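Local coordinates for peptidase S9 prolyl oligopeptidase catalytic domain-containing protein (Pyrococcus horikoshii, PDB 4HXF) that probably cleaves peptides as an acylaminoacyl peptidase, a serine protease of the prolyl oligopeptidase family that assembles into a self-compartmentalizing hexamer, at residues A[105-110]-A[121-126]; A[125-130]-A[146-151]. All blocks are in the same frame, centred on the assembly; numbering follows the deposited sequence. Where two conformers were deposited one is given.

Both interactions belong to one blade of the beta-propeller, the four-stranded antiparallel sheet made of strands 106-111, 117-124, 151-158 and 163-171. Interaction 1 pairs the first two of these strands; interaction 2 lies beyond the end of the second, where the loop after strand 117-124 meets the turn that leads into strand 151-158. Their centres are about 14 Å apart, and Arg125 and Arg126, just past the end of strand 117-124, are common to both. Two bonds tie them directly: a salt bridge from Arg107 to Glu150 and a probable backbone hydrogen bond between Lys124 and Lys151. The loop then runs on to a second subunit of the hexamer.

Interaction 1 (A[105-110]-A[121-126])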
loop_
_atom_site.group_PDB
_atom_site.type_symbol
_atom_site.label_atom_id
_atom_site.label_comp_id
_atom_site.label_asym_id
_atom_site.label_seq_id
_atom_site.Cartn_x
_atom_site.Cartn_y
_atom_site.Cartn_z
ATOM N N ASN A 105 -1.829 16.077 -21.514
ATOM C CA ASN A 105 -1.984 17.440 -21.977
ATOM C C ASN A 105 -2.446 17.551 -23.402
ATOM O O ASN A 105 -2.028 18.500 -24.103
ATOM C CB ASN A 105 -0.666 18.174 -21.794
ATOM C CG ASN A 105 -0.248 18.218 -20.319
ATOM O OD1 ASN A 105 -1.093 18.221 -19.404
ATOM N ND2 ASN A 105 1.028 18.246 -20.107
ATOM N N ILE A 106 -3.296 16.629 -23.833
ATOM C CA ILE A 106 -3.963 16.712 -25.111
ATOM C C ILE A 106 -5.250 17.376 -24.905
ATOM O O ILE A 106 -5.934 17.016 -23.952
ATOM C CB ILE A 106 -4.209 15.279 -25.701
ATOM C CG1 ILE A 106 -2.850 14.691 -26.060
ATOM C CG2 ILE A 106 -5.154 15.354 -26.902
ATOM C CD1 ILE A 106 -1.980 15.574 -26.975
ATOM N N ARG A 107 -5.559 18.381 -25.701
ATOM C CA ARG A 107 -6.769 19.181 -25.617
ATOM C C ARG A 107 -7.801 18.831 -26.702
ATOM O O ARG A 107 -8.993 19.160 -26.594
ATOM C CB ARG A 107 -6.484 20.671 -25.657
ATOM C CG ARG A 107 -5.684 21.204 -24.448
ATOM C CD ARG A 107 -5.617 22.725 -24.354
ATOM N NE ARG A 107 -4.919 23.127 -23.102
ATOM C CZ ARG A 107 -3.916 24.044 -22.999
ATOM N NH1 ARG A 107 -3.450 24.621 -24.083
ATOM N NH2 ARG A 107 -3.390 24.369 -21.786
ATOM N N SER A 108 -7.348 18.314 -27.849
ATOM C CA SER A 108 -8.279 18.093 -28.988
ATOM C C SER A 108 -7.796 16.898 -29.782
ATOM O O SER A 108 -6.605 16.727 -29.929
ATOM C CB SER A 108 -8.491 19.239 -29.977
ATOM O OG SER A 108 -7.316 19.741 -30.680
ATOM N N ILE A 109 -8.760 16.191 -30.382
ATOM C CA ILE A 109 -8.497 15.120 -31.355
ATOM C C ILE A 109 -9.454 15.246 -32.519
ATOM O O ILE A 109 -10.620 15.498 -32.300
ATOM C CB ILE A 109 -8.520 13.638 -30.819
ATOM C CG1 ILE A 109 -9.757 13.376 -29.929
ATOM C CG2 ILE A 109 -7.226 13.389 -29.968
ATOM C CD1 ILE A 109 -9.915 11.877 -29.617
ATOM N N GLU A 110 -8.966 15.080 -33.730
ATOM C CA GLU A 110 -9.782 15.164 -34.954
ATOM C C GLU A 110 -9.303 14.180 -36.000
ATOM O O GLU A 110 -8.069 14.151 -36.334
ATOM C CB GLU A 110 -9.668 16.618 -35.581
ATOM C CG GLU A 110 -10.401 16.890 -36.832
ATOM C CD GLU A 110 -10.048 18.217 -37.657
ATOM O OE1 GLU A 110 -9.161 18.929 -37.390
ATOM O OE2 GLU A 110 -10.700 18.402 -38.678
ATOM N N VAL A 121 -3.921 18.096 -30.622
ATOM C CA VAL A 121 -3.348 19.360 -30.240
ATOM C C VAL A 121 -3.318 19.398 -28.746
ATOM O O VAL A 121 -4.285 19.031 -28.083
ATOM C CB VAL A 121 -4.136 20.515 -30.833
ATOM C CG1 VAL A 121 -3.479 21.898 -30.400
ATOM C CG2 VAL A 121 -4.342 20.375 -32.339
ATOM N N GLY A 122 -2.157 19.727 -28.216
ATOM C CA GLY A 122 -1.934 19.749 -26.790
ATOM C C GLY A 122 -0.974 20.828 -26.407
ATOM O O GLY A 122 -0.850 21.857 -27.055
ATOM N N PHE A 123 -0.283 20.645 -25.268
ATOM C CA PHE A 123 0.624 21.679 -24.804
ATOM C C PHE A 123 1.775 21.057 -23.992
ATOM O O PHE A 123 1.645 19.860 -23.554
ATOM C CB PHE A 123 -0.098 22.722 -23.967
ATOM C CG PHE A 123 -0.720 22.186 -22.716
ATOM C CD1 PHE A 123 -2.006 21.629 -22.709
ATOM C CD2 PHE A 123 -0.005 22.194 -21.524
ATOM C CE1 PHE A 123 -2.573 21.139 -21.483
ATOM C CE2 PHE A 123 -0.557 21.719 -20.337
ATOM C CZ PHE A 123 -1.835 21.212 -20.315
ATOM N N LYS A 124 2.844 21.839 -23.779
ATOM C CA LYS A 124 3.947 21.423 -22.980
ATOM C C LYS A 124 4.452 22.629 -22.239
ATOM O O LYS A 124 4.417 23.732 -22.778
ATOM C CB LYS A 124 5.068 20.778 -23.802
ATOM C CG LYS A 124 5.725 21.559 -24.925
ATOM C CD LYS A 124 7.008 20.798 -25.381
ATOM C CE LYS A 124 7.508 21.047 -26.813
ATOM N NZ LYS A 124 7.028 22.273 -27.492
ATOM N N ARG A 125 4.927 22.409 -21.009
ATOM C CA ARG A 125 5.344 23.477 -20.092
ATOM C C ARG A 125 6.684 23.101 -19.486
ATOM O O ARG A 125 7.133 21.966 -19.685
ATOM C CB ARG A 125 4.292 23.595 -18.991
ATOM C CG ARG A 125 2.953 24.000 -19.454
ATOM C CD ARG A 125 1.966 24.191 -18.313
ATOM N NE ARG A 125 0.692 24.673 -18.818
ATOM C CZ ARG A 125 -0.454 24.701 -18.118
ATOM N NH1 ARG A 125 -0.452 24.257 -16.812
ATOM N NH2 ARG A 125 -1.573 25.134 -18.677
ATOM N N ARG A 126 7.302 24.023 -18.748
ATOM C CA ARG A 126 8.649 23.836 -18.151
ATOM C C ARG A 126 8.591 22.768 -17.069
ATOM O O ARG A 126 9.469 21.914 -16.983
ATOM C CB ARG A 126 9.186 25.182 -17.648
ATOM C CG ARG A 126 9.755 26.127 -18.683
ATOM C CD ARG A 126 9.947 27.594 -18.225
ATOM N NE ARG A 126 10.618 28.293 -19.326
ATOM C CZ ARG A 126 10.251 29.469 -19.844
ATOM N NH1 ARG A 126 10.964 30.014 -20.868
ATOM N NH2 ARG A 126 9.192 30.117 -19.355
HETATM O O HOH W 1 -3.478 22.957 -26.865
#
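The ring of Phe123 is held between two side chains of 105-110. Asn105 covers one face: its CB makes a CH-pi contact, 3.6 Å from the centroid of the Phe123 ring, and its amide stacks on the ring with the planes 24° apart. The guanidinium of Arg107 lies over the opposite face, turned 21° from the ring and displaced so that NH2 sits toward the rim; the closest carbon approach there is modelled too short to be relied on. Phe123 reaches this slot because its CG stands between the backbone N and the carbonyl carbon (chi1 62°).

Beneath these side chains the strands form an antiparallel hairpin, the first two strands of a propeller blade, interrupted by a classic beta bulge. Arg107 and Ser108 both face Val121, whose O accepts from Arg107 N at 2.8 Å and from Ser108 N at 3.2 Å. Val121 N returns a bond to Ser108 O, and Ser108 OG rests against Val121 CB at 3.3 Å. On the Asn105 side of the bulge, Phe123 N bonds to Asn105 O at 3.0 Å. Gly122 lies close against the partner strand, where a CB would collide with Asn105 O and with CD1 of Ile106.

Farther out, a water bridges Arg107 NH1 and Gly122 O. Arg125 NH2 comes to the edge of the Arg107 guanidinium, 3.7 Å from Arg107 NH2. Glu150 probably offsets this meeting of like charges, since it forms salt bridges with both arginines. Ile106, on the face of the sheet away from Ser108 and Val121, packs on Trp155 of strand 151-158.

Interaction 2 (A[125-130]-A[146-151]); sequences RREDED and FFDGEK. With MG (magnesium ion), chain G.
Arg125 slides its guanidinium past the carbonyl of Phe146, whose O stands 3.1 Å above the guanidinium plane, toward the rim; the angle is too poor for a hydrogen bond from NH1. In that plane, Arg125 grips Glu150 side-on, with NE and NH2 each 2.8 Å from the single oxygen OE1. The guanidinium and carboxylate are nearly coplanar, 17° apart, and Arg125 NH2 also bonds to Met144 O. A leucine in place of Arg125 would probably leave Glu150 OE1 without its two donors here and Met144 O without its NH2 partner.

The gripped piece is a type I' beta turn, Phe147 to Glu150, at the entry to the third strand of a propeller blade. Its carbonyl at Asp148 O takes Arg126 N at 2.9 Å. The Asp148 carboxylate, set anti to the backbone N (chi1 -160°), reaches the other loop, where OD2 receives Glu127 N at 2.8 Å on its syn side, tilted out of the carboxylate plane. Arg126 lays NH2 3.3 Å from Gly149 CA, where a CB on Gly149 would clash, and bonds by the same NH2 to Phe133 O.

Glu127 binds a magnesium ion through OE1 at 2.1 Å; five waters complete six ligands. One of those waters donates to Asp148 OD2, which makes Asp148 a second-shell residue of the metal; another donates to Glu127 OE2. Farther along, Asp128 OD2 accepts from Asp130 N in an Asx turn, and both aspartates form salt bridges with Lys591 of a second subunit.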
loop_
_atom_site.group_PDB
_atom_site.type_symbol
_atom_site.label_atom_id
_atom_site.label_comp_id
_atom_site.label_asym_id
_atom_site.label_seq_id
_atom_site.Cartn_x
_atom_site.Cartn_y
_atom_site.Cartn_z
ATOM N N ARG A 125 4.927 22.409 -21.009
ATOM C CA ARG A 125 5.344 23.477 -20.092
ATOM C C ARG A 125 6.684 23.101 -19.486
ATOM O O ARG A 125 7.133 21.966 -19.685
ATOM C CB ARG A 125 4.292 23.595 -18.991
ATOM C CG ARG A 125 2.953 24.000 -19.454
ATOM C CD ARG A 125 1.966 24.191 -18.313
ATOM N NE ARG A 125 0.692 24.673 -18.818
ATOM C CZ ARG A 125 -0.454 24.701 -18.118
ATOM N NH1 ARG A 125 -0.452 24.257 -16.812
ATOM N NH2 ARG A 125 -1.573 25.134 -18.677
ATOM N N ARG A 126 7.302 24.023 -18.748
ATOM C CA ARG A 126 8.649 23.836 -18.151
ATOM C C ARG A 126 8.591 22.768 -17.069
ATOM O O ARG A 126 9.469 21.914 -16.983
ATOM C CB ARG A 126 9.186 25.182 -17.648
ATOM C CG ARG A 126 9.755 26.127 -18.683
ATOM C CD ARG A 126 9.947 27.594 -18.225
ATOM N NE ARG A 126 10.618 28.293 -19.326
ATOM C CZ ARG A 126 10.251 29.469 -19.844
ATOM N NH1 ARG A 126 10.964 30.014 -20.868
ATOM N NH2 ARG A 126 9.192 30.117 -19.355
ATOM N N GLU A 127 7.605 22.752 -16.203
ATOM C CA GLU A 127 7.374 21.645 -15.189
ATOM C C GLU A 127 8.362 21.446 -13.984
ATOM O O GLU A 127 8.421 20.365 -13.440
ATOM C CB GLU A 127 7.256 20.260 -15.836
ATOM C CG GLU A 127 6.339 20.248 -17.063
ATOM C CD GLU A 127 4.906 20.456 -16.748
ATOM O OE1 GLU A 127 4.632 20.803 -15.602
ATOM O OE2 GLU A 127 4.025 20.271 -17.637
ATOM N N ASP A 128 9.058 22.472 -13.664
ATOM C CA ASP A 128 9.921 22.398 -12.466
ATOM C C ASP A 128 8.957 22.167 -11.254
ATOM O O ASP A 128 7.922 22.880 -11.117
ATOM C CB ASP A 128 10.759 23.604 -12.247
ATOM C CG ASP A 128 11.643 23.436 -11.016
ATOM O OD1 ASP A 128 12.736 22.825 -11.209
ATOM O OD2 ASP A 128 11.268 23.833 -9.843
ATOM N N GLU A 129 9.330 21.230 -10.335
ATOM C CA GLU A 129 8.609 20.887 -9.165
ATOM C C GLU A 129 8.385 22.034 -8.185
ATOM O O GLU A 129 7.367 22.072 -7.475
ATOM C CB GLU A 129 9.339 19.765 -8.375
ATOM C CG GLU A 129 10.804 19.522 -8.751
ATOM C CD GLU A 129 10.982 18.906 -10.143
ATOM O OE1 GLU A 129 10.499 17.779 -10.398
ATOM O OE2 GLU A 129 11.614 19.526 -10.997
ATOM N N ASP A 130 9.319 22.955 -8.154
ATOM C CA ASP A 130 9.371 24.003 -7.082
ATOM C C ASP A 130 8.961 25.397 -7.523
ATOM O O ASP A 130 8.467 26.200 -6.706
ATOM C CB ASP A 130 10.751 24.103 -6.489
ATOM C CG ASP A 130 11.139 22.775 -5.800
ATOM O OD1 ASP A 130 10.347 22.311 -4.964
ATOM O OD2 ASP A 130 12.117 22.160 -6.264
ATOM N N PHE A 146 -1.090 28.130 -14.332
ATOM C CA PHE A 146 0.108 28.925 -14.696
ATOM C C PHE A 146 0.644 28.381 -16.011
ATOM O O PHE A 146 0.818 27.151 -16.176
ATOM C CB PHE A 146 1.199 28.918 -13.639
ATOM C CG PHE A 146 0.855 29.684 -12.422
ATOM C CD1 PHE A 146 0.165 29.087 -11.360
ATOM C CD2 PHE A 146 1.132 31.041 -12.350
ATOM C CE1 PHE A 146 -0.136 29.786 -10.195
ATOM C CE2 PHE A 146 0.789 31.762 -11.210
ATOM C CZ PHE A 146 0.202 31.124 -10.094
ATOM N N PHE A 147 0.960 29.283 -16.960
ATOM C CA PHE A 147 1.491 28.775 -18.201
ATOM C C PHE A 147 2.849 28.134 -18.123
ATOM O O PHE A 147 3.135 27.211 -18.888
ATOM C CB PHE A 147 1.496 29.912 -19.261
ATOM C CG PHE A 147 0.144 30.128 -19.946
ATOM C CD1 PHE A 147 -0.429 31.407 -20.068
ATOM C CD2 PHE A 147 -0.452 29.088 -20.591
ATOM C CE1 PHE A 147 -1.580 31.573 -20.761
ATOM C CE2 PHE A 147 -1.627 29.244 -21.335
ATOM C CZ PHE A 147 -2.177 30.516 -21.450
ATOM N N ASP A 148 3.735 28.648 -17.289
ATOM C CA ASP A 148 5.022 28.024 -17.140
ATOM C C ASP A 148 5.769 27.802 -18.476
ATOM O O ASP A 148 6.248 26.706 -18.711
ATOM C CB ASP A 148 4.818 26.746 -16.334
ATOM C CG ASP A 148 6.111 26.231 -15.673
ATOM O OD1 ASP A 148 7.098 26.978 -15.480
ATOM O OD2 ASP A 148 6.039 25.008 -15.528
ATOM N N GLY A 149 5.714 28.837 -19.296
ATOM C CA GLY A 149 6.407 28.811 -20.578
ATOM C C GLY A 149 5.677 27.960 -21.639
ATOM O O GLY A 149 6.320 27.614 -22.596
ATOM N N GLU A 150 4.371 27.665 -21.482
ATOM C CA GLU A 150 3.638 26.778 -22.368
ATOM C C GLU A 150 3.889 27.070 -23.860
ATOM O O GLU A 150 3.747 28.237 -24.228
ATOM C CB GLU A 150 2.151 26.942 -22.087
ATOM C CG GLU A 150 1.224 26.069 -22.957
ATOM C CD GLU A 150 -0.189 25.981 -22.374
ATOM O OE1 GLU A 150 -0.342 25.789 -21.110
ATOM O OE2 GLU A 150 -1.109 26.071 -23.238
ATOM N N LYS A 151 4.045 25.974 -24.596
ATOM C CA LYS A 151 3.950 26.003 -26.055
ATOM C C LYS A 151 2.805 25.051 -26.463
ATOM O O LYS A 151 2.547 24.137 -25.715
ATOM C CB LYS A 151 5.240 25.513 -26.694
ATOM C CG LYS A 151 6.418 26.391 -26.294
ATOM C CD LYS A 151 6.354 27.732 -26.901
HETATM MG MG MG G . 3.070 21.766 -14.600
HETATM O O HOH W 2 1.805 21.272 -16.368
HETATM O O HOH W 3 9.061 25.607 -14.216
HETATM O O HOH W 4 6.359 24.269 -12.814
HETATM O O HOH W 5 3.684 23.624 -15.103
HETATM O O HOH W 6 1.142 22.316 -13.484
HETATM O O HOH W 7 2.708 19.634 -13.771
HETATM O O HOH W 8 4.211 21.984 -12.863
#